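Local atomic coordinates of SufE-like protein, chloroplastic (Arabidopsis thaliana, PDB entry 4PUI), a protein that activates the cysteine desulfurase NFS2 to mobilise sulfur for iron-sulfur cluster assembly, and is represented here by its BolA domain. Residues K13-L18 with L70-L75; I54-Q60 with A90-V96; L3-G7 with G46-F50. One frame throughout, in Å; residues are numbered along the deposited sequence.

Interaction 1 of 3, residues K13-L18 with L70-L75; sequences KLEKEL and LIYDLL
The backbone carbonyl of Leu74 is the flat group that matters here, and Lys13 meets it in its plane: NZ lies on a lone pair of Leu74 O at 2.9 Å, with a C=O...N angle of 143°. Lysine suits this place because Leu74 ends helix 64-74 and the long, flexible chain can bring an ammonium to its carbonyl, where a positive charge would probably suit the negative end of the helix dipole. Lys13 CG stands anti to the backbone N (chi1 179°), and a bend at chi2 carries the ammonium across, while CG itself rests 4.0 Å from Leu75 CD2. Beside this polar edge the contact is aliphatic. Leu74 is a knob in a hole formed by Lys13, Leu14, Glu17 and Leu18; its CD2 touches the methylene CG of Glu17, and its CD1 lies 4.0 Å from Leu18 CD1. Leu18 CD1 also presses on Ile71 CD1 at 3.5 Å, and Leu14 CD2 meets that same methyl at 4.0 Å, the Leu14 and Ile71 side chains crossing at about a right angle. Leu14 also reaches Ile54 of the sheet beneath. The axes of 13-18 and 70-74 run at 117°; two helices on one sheet face are characteristic of the BolA fold, which resembles the class II KH domain.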
loop_
_atom_site.group_PDB
_atom_site.type_symbol
_atom_site.label_atom_id
_atom_site.label_comp_id
_atom_site.label_asym_id
_atom_site.label_seq_id
_atom_site.Cartn_x
_atom_site.Cartn_y
_atom_site.Cartn_z
ATOM N N LYS A 13 2.786 6.027 -6.192
ATOM C CA LYS A 13 1.803 6.858 -5.501
ATOM C C LYS A 13 2.185 7.013 -4.026
ATOM O O LYS A 13 2.138 8.109 -3.474
ATOM C CB LYS A 13 0.406 6.257 -5.632
ATOM C CG LYS A 13 -0.711 7.032 -4.916
ATOM C CD LYS A 13 -0.954 8.390 -5.551
ATOM C CE LYS A 13 -2.112 9.120 -4.889
ATOM N NZ LYS A 13 -3.397 8.974 -5.632
ATOM N N LEU A 14 2.559 5.912 -3.390
ATOM C CA LEU A 14 2.927 5.984 -1.982
ATOM C C LEU A 14 4.221 6.756 -1.769
ATOM O O LEU A 14 4.340 7.501 -0.794
ATOM C CB LEU A 14 3.039 4.586 -1.386
ATOM C CG LEU A 14 1.739 3.783 -1.466
ATOM C CD1 LEU A 14 1.975 2.355 -1.019
ATOM C CD2 LEU A 14 0.630 4.433 -0.642
ATOM N N GLU A 15 5.186 6.565 -2.664
ATOM C CA GLU A 15 6.435 7.323 -2.611
ATOM C C GLU A 15 6.148 8.819 -2.741
ATOM O O GLU A 15 6.669 9.630 -1.976
ATOM C CB GLU A 15 7.399 6.880 -3.720
ATOM C CG GLU A 15 8.037 5.526 -3.479
ATOM C CD GLU A 15 8.833 5.023 -4.656
ATOM O OE1 GLU A 15 8.654 5.552 -5.773
ATOM O OE2 GLU A 15 9.643 4.094 -4.459
ATOM N N LYS A 16 5.320 9.173 -3.717
ATOM C CA LYS A 16 5.025 10.570 -3.998
ATOM C C LYS A 16 4.293 11.236 -2.837
ATOM O O LYS A 16 4.608 12.365 -2.462
ATOM C CB LYS A 16 4.190 10.696 -5.273
ATOM C CG LYS A 16 3.982 12.137 -5.694
ATOM C CD LYS A 16 2.516 12.466 -5.875
ATOM C CE LYS A 16 2.090 12.311 -7.321
ATOM N NZ LYS A 16 0.840 13.073 -7.597
ATOM N N GLU A 17 3.321 10.541 -2.257
ATOM C CA GLU A 17 2.486 11.171 -1.231
ATOM C C GLU A 17 3.002 11.027 0.196
ATOM O O GLU A 17 2.748 11.900 1.030
ATOM C CB GLU A 17 1.043 10.678 -1.307
ATOM C CG GLU A 17 0.317 11.135 -2.575
ATOM C CD GLU A 17 0.198 12.655 -2.697
ATOM O OE1 GLU A 17 0.188 13.351 -1.662
ATOM O OE2 GLU A 17 0.109 13.159 -3.835
ATOM N N LEU A 18 3.701 9.935 0.480
ATOM C CA LEU A 18 4.091 9.645 1.855
ATOM C C LEU A 18 5.591 9.753 2.141
ATOM O O LEU A 18 5.981 9.697 3.298
ATOM C CB LEU A 18 3.560 8.260 2.281
ATOM C CG LEU A 18 2.043 8.078 2.175
ATOM C CD1 LEU A 18 1.643 6.627 2.439
ATOM C CD2 LEU A 18 1.258 9.027 3.083
ATOM N N LEU A 70 -6.426 6.004 5.173
ATOM C CA LEU A 70 -5.594 6.963 4.445
ATOM C C LEU A 70 -5.003 6.313 3.201
ATOM O O LEU A 70 -5.020 6.892 2.108
ATOM C CB LEU A 70 -4.464 7.463 5.363
ATOM C CG LEU A 70 -3.435 8.503 4.900
ATOM C CD1 LEU A 70 -2.813 9.148 6.118
ATOM C CD2 LEU A 70 -2.319 7.937 4.049
ATOM N N ILE A 71 -4.473 5.108 3.379
ATOM C CA ILE A 71 -3.879 4.363 2.278
ATOM C C ILE A 71 -4.947 3.961 1.254
ATOM O O ILE A 71 -4.739 4.074 0.043
ATOM C CB ILE A 71 -3.141 3.119 2.794
ATOM C CG1 ILE A 71 -1.989 3.528 3.717
ATOM C CG2 ILE A 71 -2.630 2.271 1.627
ATOM C CD1 ILE A 71 -1.003 4.415 3.050
ATOM N N TYR A 72 -6.093 3.504 1.746
ATOM C CA TYR A 72 -7.189 3.143 0.862
ATOM C C TYR A 72 -7.611 4.364 0.035
ATOM O O TYR A 72 -7.867 4.256 -1.169
ATOM C CB TYR A 72 -8.370 2.596 1.665
ATOM C CG TYR A 72 -8.462 1.090 1.631
ATOM C CD1 TYR A 72 -7.430 0.289 2.116
ATOM C CD2 TYR A 72 -9.569 0.472 1.081
ATOM C CE1 TYR A 72 -7.524 -1.097 2.063
ATOM C CE2 TYR A 72 -9.670 -0.892 1.026
ATOM C CZ TYR A 72 -8.651 -1.670 1.512
ATOM O OH TYR A 72 -8.790 -3.032 1.435
ATOM N N ASP A 73 -7.650 5.532 0.666
ATOM C CA ASP A 73 -8.029 6.749 -0.056
ATOM C C ASP A 73 -7.030 7.083 -1.162
ATOM O O ASP A 73 -7.414 7.457 -2.276
ATOM C CB ASP A 73 -8.164 7.922 0.920
ATOM C CG ASP A 73 -8.339 9.254 0.216
ATOM O OD1 ASP A 73 -9.393 9.454 -0.399
ATOM O OD2 ASP A 73 -7.425 10.108 0.284
ATOM N N LEU A 74 -5.741 6.953 -0.860
ATOM C CA LEU A 74 -4.711 7.256 -1.848
ATOM C C LEU A 74 -4.774 6.313 -3.034
ATOM O O LEU A 74 -4.398 6.677 -4.152
ATOM C CB LEU A 74 -3.323 7.142 -1.226
ATOM C CG LEU A 74 -2.947 8.180 -0.179
ATOM C CD1 LEU A 74 -1.591 7.826 0.406
ATOM C CD2 LEU A 74 -2.938 9.579 -0.776
ATOM N N LEU A 75 -5.232 5.092 -2.786
ATOM C CA LEU A 75 -5.197 4.065 -3.813
ATOM C C LEU A 75 -6.575 3.727 -4.349
ATOM O O LEU A 75 -6.750 2.693 -4.990
ATOM C CB LEU A 75 -4.522 2.800 -3.276
ATOM C CG LEU A 75 -3.065 3.001 -2.837
ATOM C CD1 LEU A 75 -2.480 1.715 -2.273
ATOM C CD2 LEU A 75 -2.239 3.504 -4.009
#

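Interaction 2 of 3, residues I54-Q60 with A90-V96; sequences IVSDAFQ and AKTPAEV
Phe59 takes the methyl of Ala90 over one face of its ring: CB sits 3.8 Å from the ring centroid and 20° off the normal, a CH-pi contact shifted toward the CE2-CZ rim. At the ring edge, in plane, lies Lys91 O, 3.3 Å from CD2, with Ile54 CB also in plane. A small side chain at Ala90 lets the ring come this close to the strand. Thr92 CG2 fits against the turn that carries the ring, 3.8 Å from Phe59 CB, and beyond it touches Gln60 CG. The opposite sheet face is served by Val55, whose CG1, anti to the backbone N (chi1 -175°), packs on Pro93 CD and on Val96 CG1, each 3.9 Å away. Beneath these side chains, Lys91 N gives a nearly straight bond to Ile54 O (2.9 Å, 170°), and Ser56 N bonds to Lys91 O at 3.0 Å. These bonds pair the parallel strands 49-55 and 85-91, which are connected through helices 64-74 and 76-79 as the beta-alpha-beta crossover of the BolA fold. Past the strand ends each segment continues into a short 3-10 segment (57-59 and 93-95). In the first, Ser56 OG accepts from Ala58 N at 3.0 Å, an ST turn, and probably also bonds to Leu18 O of helix 5-18. In the second, Glu95 OE1 takes Thr92 N from above the carboxylate plane and forms a salt bridge with Arg67, whose NH1 also bonds to Ala90 O. Arg67 and Ile71 of helix 64-74 and Leu18 of helix 5-18 pack round the Phe59 side chain.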
loop_
_atom_site.group_PDB
_atom_site.type_symbol
_atom_site.label_atom_id
_atom_site.label_comp_id
_atom_site.label_asym_id
_atom_site.label_seq_id
_atom_site.Cartn_x
_atom_site.Cartn_y
_atom_site.Cartn_z
ATOM N N ILE A 54 4.604 0.117 5.116
ATOM C CA ILE A 54 4.978 1.514 4.925
ATOM C C ILE A 54 5.427 2.113 6.235
ATOM O O ILE A 54 4.679 2.095 7.203
ATOM C CB ILE A 54 3.779 2.337 4.431
ATOM C CG1 ILE A 54 3.055 1.573 3.326
ATOM C CG2 ILE A 54 4.211 3.762 3.972
ATOM C CD1 ILE A 54 1.706 2.174 2.946
ATOM N N VAL A 55 6.637 2.666 6.245
ATOM C CA VAL A 55 7.110 3.436 7.394
ATOM C C VAL A 55 7.210 4.906 6.978
ATOM O O VAL A 55 8.023 5.264 6.124
ATOM C CB VAL A 55 8.467 2.929 7.914
ATOM C CG1 VAL A 55 8.844 3.683 9.182
ATOM C CG2 VAL A 55 8.407 1.422 8.189
ATOM N N SER A 56 6.346 5.748 7.543
ATOM C CA SER A 56 6.284 7.156 7.133
ATOM C C SER A 56 5.943 8.053 8.299
ATOM O O SER A 56 5.121 7.675 9.142
ATOM C CB SER A 56 5.216 7.362 6.052
ATOM O OG SER A 56 5.036 8.736 5.715
ATOM N N ASP A 57 6.548 9.247 8.297
ATOM C CA ASP A 57 6.203 10.354 9.189
ATOM C C ASP A 57 4.715 10.677 9.174
ATOM O O ASP A 57 4.159 11.150 10.171
ATOM C CB ASP A 57 6.879 11.635 8.698
ATOM C CG ASP A 57 8.338 11.675 8.980
ATOM O OD1 ASP A 57 8.846 10.743 9.632
ATOM O OD2 ASP A 57 8.975 12.664 8.554
ATOM N N ALA A 58 4.092 10.479 8.015
ATOM C CA ALA A 58 2.728 10.940 7.779
ATOM C C ALA A 58 1.707 10.252 8.676
ATOM O O ALA A 58 0.594 10.735 8.828
ATOM C CB ALA A 58 2.359 10.771 6.302
ATOM N N PHE A 59 2.090 9.117 9.266
ATOM C CA PHE A 59 1.202 8.364 10.139
ATOM C C PHE A 59 1.209 8.830 11.594
ATOM O O PHE A 59 0.417 8.344 12.399
ATOM C CB PHE A 59 1.554 6.877 10.115
ATOM C CG PHE A 59 1.494 6.259 8.757
ATOM C CD1 PHE A 59 0.441 6.523 7.900
ATOM C CD2 PHE A 59 2.506 5.412 8.339
ATOM C CE1 PHE A 59 0.404 5.936 6.640
ATOM C CE2 PHE A 59 2.480 4.828 7.091
ATOM C CZ PHE A 59 1.424 5.089 6.237
ATOM N N GLN A 60 2.103 9.749 11.940
ATOM C CA GLN A 60 2.156 10.275 13.295
ATOM C C GLN A 60 0.811 10.811 13.752
ATOM O O GLN A 60 0.196 11.643 13.075
ATOM C CB GLN A 60 3.183 11.393 13.384
ATOM C CG GLN A 60 4.619 10.938 13.340
ATOM C CD GLN A 60 5.567 12.114 13.335
ATOM O OE1 GLN A 60 5.396 13.059 12.563
ATOM N NE2 GLN A 60 6.556 12.080 14.214
ATOM N N ALA A 90 1.311 -0.192 8.617
ATOM C CA ALA A 90 1.670 1.217 8.529
ATOM C C ALA A 90 2.228 1.678 9.861
ATOM O O ALA A 90 1.506 1.701 10.871
ATOM C CB ALA A 90 0.455 2.053 8.152
ATOM N N LYS A 91 3.504 2.044 9.863
ATOM C CA LYS A 91 4.190 2.434 11.090
ATOM C C LYS A 91 4.887 3.762 10.922
ATOM O O LYS A 91 5.237 4.159 9.815
ATOM C CB LYS A 91 5.238 1.392 11.466
ATOM C CG LYS A 91 4.689 -0.015 11.541
ATOM C CD LYS A 91 5.737 -0.999 12.038
ATOM C CE LYS A 91 5.080 -2.335 12.333
ATOM N NZ LYS A 91 5.596 -2.945 13.588
ATOM N N THR A 92 5.129 4.439 12.031
ATOM C CA THR A 92 6.009 5.604 11.993
ATOM C C THR A 92 7.440 5.132 12.244
ATOM O O THR A 92 7.646 4.025 12.739
ATOM C CB THR A 92 5.627 6.616 13.071
ATOM O OG1 THR A 92 5.800 6.007 14.348
ATOM C CG2 THR A 92 4.170 7.025 12.921
ATOM N N PRO A 93 8.437 5.956 11.888
ATOM C CA PRO A 93 9.808 5.538 12.189
ATOM C C PRO A 93 10.003 5.243 13.681
ATOM O O PRO A 93 10.751 4.327 14.035
ATOM C CB PRO A 93 10.633 6.747 11.748
ATOM C CG PRO A 93 9.848 7.313 10.597
ATOM C CD PRO A 93 8.400 7.142 11.009
ATOM N N ALA A 94 9.308 5.984 14.543
ATOM C CA ALA A 94 9.458 5.809 15.993
ATOM C C ALA A 94 8.943 4.459 16.489
ATOM O O ALA A 94 9.282 4.014 17.588
ATOM C CB ALA A 94 8.769 6.947 16.736
ATOM N N GLU A 95 8.123 3.809 15.669
ATOM C CA GLU A 95 7.455 2.569 16.066
ATOM C C GLU A 95 8.170 1.281 15.645
ATOM O O GLU A 95 7.770 0.185 16.045
ATOM C CB GLU A 95 6.019 2.555 15.525
ATOM C CG GLU A 95 5.114 3.567 16.184
ATOM C CD GLU A 95 3.816 3.770 15.437
ATOM O OE1 GLU A 95 3.663 3.214 14.324
ATOM O OE2 GLU A 95 2.958 4.493 15.976
ATOM N N VAL A 96 9.217 1.392 14.837
ATOM C CA VAL A 96 9.844 0.177 14.328
ATOM C C VAL A 96 10.899 -0.337 15.307
ATOM O O VAL A 96 11.115 0.261 16.365
ATOM C CB VAL A 96 10.446 0.371 12.921
ATOM C CG1 VAL A 96 9.412 0.963 11.983
ATOM C CG2 VAL A 96 11.681 1.246 12.978
#

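Interaction 3 of 3, residues L3-G7 with G46-F50; sequences LGSRG and GETHF
Glu47 points its carboxylate at the first turn of helix 5-18, the two oxygens dividing the backbone donors there. OE1 accepts Arg6 N at 2.9 Å on its syn side, the N-H tilted somewhat out of the carboxylate plane, and OE2 accepts Gly7 N at 2.9 Å from above that plane, by 36°. A water accepts from Gly4 N, at the N-cap, and donates to OE2. The Glu47 chain is extended beyond CG, which spans the distance from the loop. Arg6 runs the other way, so that the two residues pair reciprocally: NH1 bonds to Glu47 O at 2.9 Å, the oxygen lying near the guanidinium plane while the donor stands 40° out of the carbonyl plane. Its NE turns instead to Glu78 in a salt bridge. The Phe50 ring is almost perpendicular to the guanidinium (86°) and receives Arg6 CD obliquely at CE1; its edge faces Glu47 OE2 and Leu3 CD2. Gly7 brings its CA within 3.6 Å of Phe50 CE2, and a CB there would clash with Leu3. An alanine in place of Glu47 would probably leave the amide N-H groups of Arg6 and Gly7 without their carboxylate acceptors. A buried carboxylate gripped by helix N-terminal amides is likely to be stabilised as the anion, its charge complementing the positive end of the helix.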
loop_
_atom_site.group_PDB
_atom_site.type_symbol
_atom_site.label_atom_id
_atom_site.label_comp_id
_atom_site.label_asym_id
_atom_site.label_seq_id
_atom_site.Cartn_x
_atom_site.Cartn_y
_atom_site.Cartn_z
ATOM N N LEU A 3 7.563 -5.977 -10.042
ATOM C CA LEU A 3 6.145 -5.672 -9.983
ATOM C C LEU A 3 5.563 -5.454 -11.372
ATOM O O LEU A 3 6.268 -5.045 -12.289
ATOM C CB LEU A 3 5.911 -4.420 -9.135
ATOM C CG LEU A 3 6.252 -4.537 -7.651
ATOM C CD1 LEU A 3 6.132 -3.173 -6.991
ATOM C CD2 LEU A 3 5.326 -5.538 -6.989
ATOM N N GLY A 4 4.274 -5.731 -11.516
ATOM C CA GLY A 4 3.561 -5.433 -12.739
ATOM C C GLY A 4 3.165 -3.970 -12.761
ATOM O O GLY A 4 3.548 -3.192 -11.893
ATOM N N SER A 5 2.388 -3.582 -13.762
ATOM C CA SER A 5 2.031 -2.174 -13.927
ATOM C C SER A 5 1.284 -1.554 -12.742
ATOM O O SER A 5 1.590 -0.430 -12.348
ATOM C CB SER A 5 1.234 -1.992 -15.216
ATOM O OG SER A 5 0.112 -2.853 -15.220
ATOM N N ARG A 6 0.311 -2.266 -12.173
ATOM C CA ARG A 6 -0.408 -1.745 -11.004
ATOM C C ARG A 6 0.525 -1.622 -9.796
ATOM O O ARG A 6 0.503 -0.609 -9.102
ATOM C CB ARG A 6 -1.610 -2.618 -10.607
ATOM C CG ARG A 6 -2.147 -2.292 -9.211
ATOM C CD ARG A 6 -3.525 -2.910 -8.926
ATOM N NE ARG A 6 -4.520 -2.346 -9.823
ATOM C CZ ARG A 6 -5.310 -3.048 -10.623
ATOM N NH1 ARG A 6 -5.261 -4.372 -10.629
ATOM N NH2 ARG A 6 -6.166 -2.415 -11.414
ATOM N N GLY A 7 1.321 -2.655 -9.542
ATOM C CA GLY A 7 2.274 -2.626 -8.434
ATOM C C GLY A 7 3.180 -1.406 -8.520
ATOM O O GLY A 7 3.455 -0.745 -7.519
ATOM N N GLY A 46 -3.318 -11.172 -12.166
ATOM C CA GLY A 46 -4.294 -10.104 -12.099
ATOM C C GLY A 46 -3.953 -8.859 -11.308
ATOM O O GLY A 46 -4.664 -7.866 -11.415
ATOM N N GLU A 47 -2.881 -8.899 -10.523
ATOM C CA GLU A 47 -2.551 -7.802 -9.617
ATOM C C GLU A 47 -3.757 -7.415 -8.780
ATOM O O GLU A 47 -4.137 -6.255 -8.727
ATOM C CB GLU A 47 -2.013 -6.578 -10.378
ATOM C CG GLU A 47 -0.784 -6.874 -11.233
ATOM C CD GLU A 47 -0.047 -5.612 -11.649
ATOM O OE1 GLU A 47 -0.369 -5.071 -12.719
ATOM O OE2 GLU A 47 0.845 -5.156 -10.897
ATOM N N THR A 48 -4.346 -8.404 -8.112
ATOM C CA THR A 48 -5.568 -8.197 -7.347
ATOM C C THR A 48 -5.303 -8.051 -5.853
ATOM O O THR A 48 -6.120 -7.487 -5.133
ATOM C CB THR A 48 -6.516 -9.390 -7.525
ATOM O OG1 THR A 48 -5.822 -10.588 -7.175
ATOM C CG2 THR A 48 -6.988 -9.484 -8.964
ATOM N N HIS A 49 -4.162 -8.556 -5.389
ATOM C CA HIS A 49 -3.853 -8.555 -3.965
ATOM C C HIS A 49 -2.412 -8.147 -3.702
ATOM O O HIS A 49 -1.489 -8.712 -4.284
ATOM C CB HIS A 49 -4.088 -9.947 -3.376
ATOM C CG HIS A 49 -5.523 -10.368 -3.380
ATOM N ND1 HIS A 49 -6.185 -10.742 -4.527
ATOM C CD2 HIS A 49 -6.427 -10.470 -2.375
ATOM C CE1 HIS A 49 -7.433 -11.057 -4.232
ATOM N NE2 HIS A 49 -7.607 -10.895 -2.932
ATOM N N PHE A 50 -2.224 -7.167 -2.822
ATOM C CA PHE A 50 -0.885 -6.750 -2.427
ATOM C C PHE A 50 -0.765 -6.673 -0.916
ATOM O O PHE A 50 -1.739 -6.380 -0.224
ATOM C CB PHE A 50 -0.536 -5.378 -3.001
ATOM C CG PHE A 50 -0.391 -5.362 -4.497
ATOM C CD1 PHE A 50 -1.502 -5.275 -5.319
ATOM C CD2 PHE A 50 0.872 -5.433 -5.078
ATOM C CE1 PHE A 50 -1.359 -5.269 -6.709
ATOM C CE2 PHE A 50 1.027 -5.417 -6.454
ATOM C CZ PHE A 50 -0.097 -5.334 -7.277
HETATM O O HOH W 1 2.382 -6.523 -9.438
#

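Overall arrangement
All three contacts tie together elements of one small BolA domain and all are partly buried, but their chemistry differs. Interaction 1, whose centre lies about 7 Å from the centre of the chain, is helix against helix and largely aliphatic, with one polar bond at its rim. The centres of interactions 2 and 3 lie farther out, at about 13 and 11 Å. Interaction 2 is the parallel strand pairing and the turns after it; interaction 3, on the opposite side of the chain's centre from interaction 2, relies on charge and backbone amides at a helix start. Helix 5-18 serves interactions 1 and 3 at its two ends, and strand 49-55 does likewise for 2 and 3. Interactions 1 and 2 touch directly, Leu18 CD2 packing on Ala58 CB at 3.8 Å.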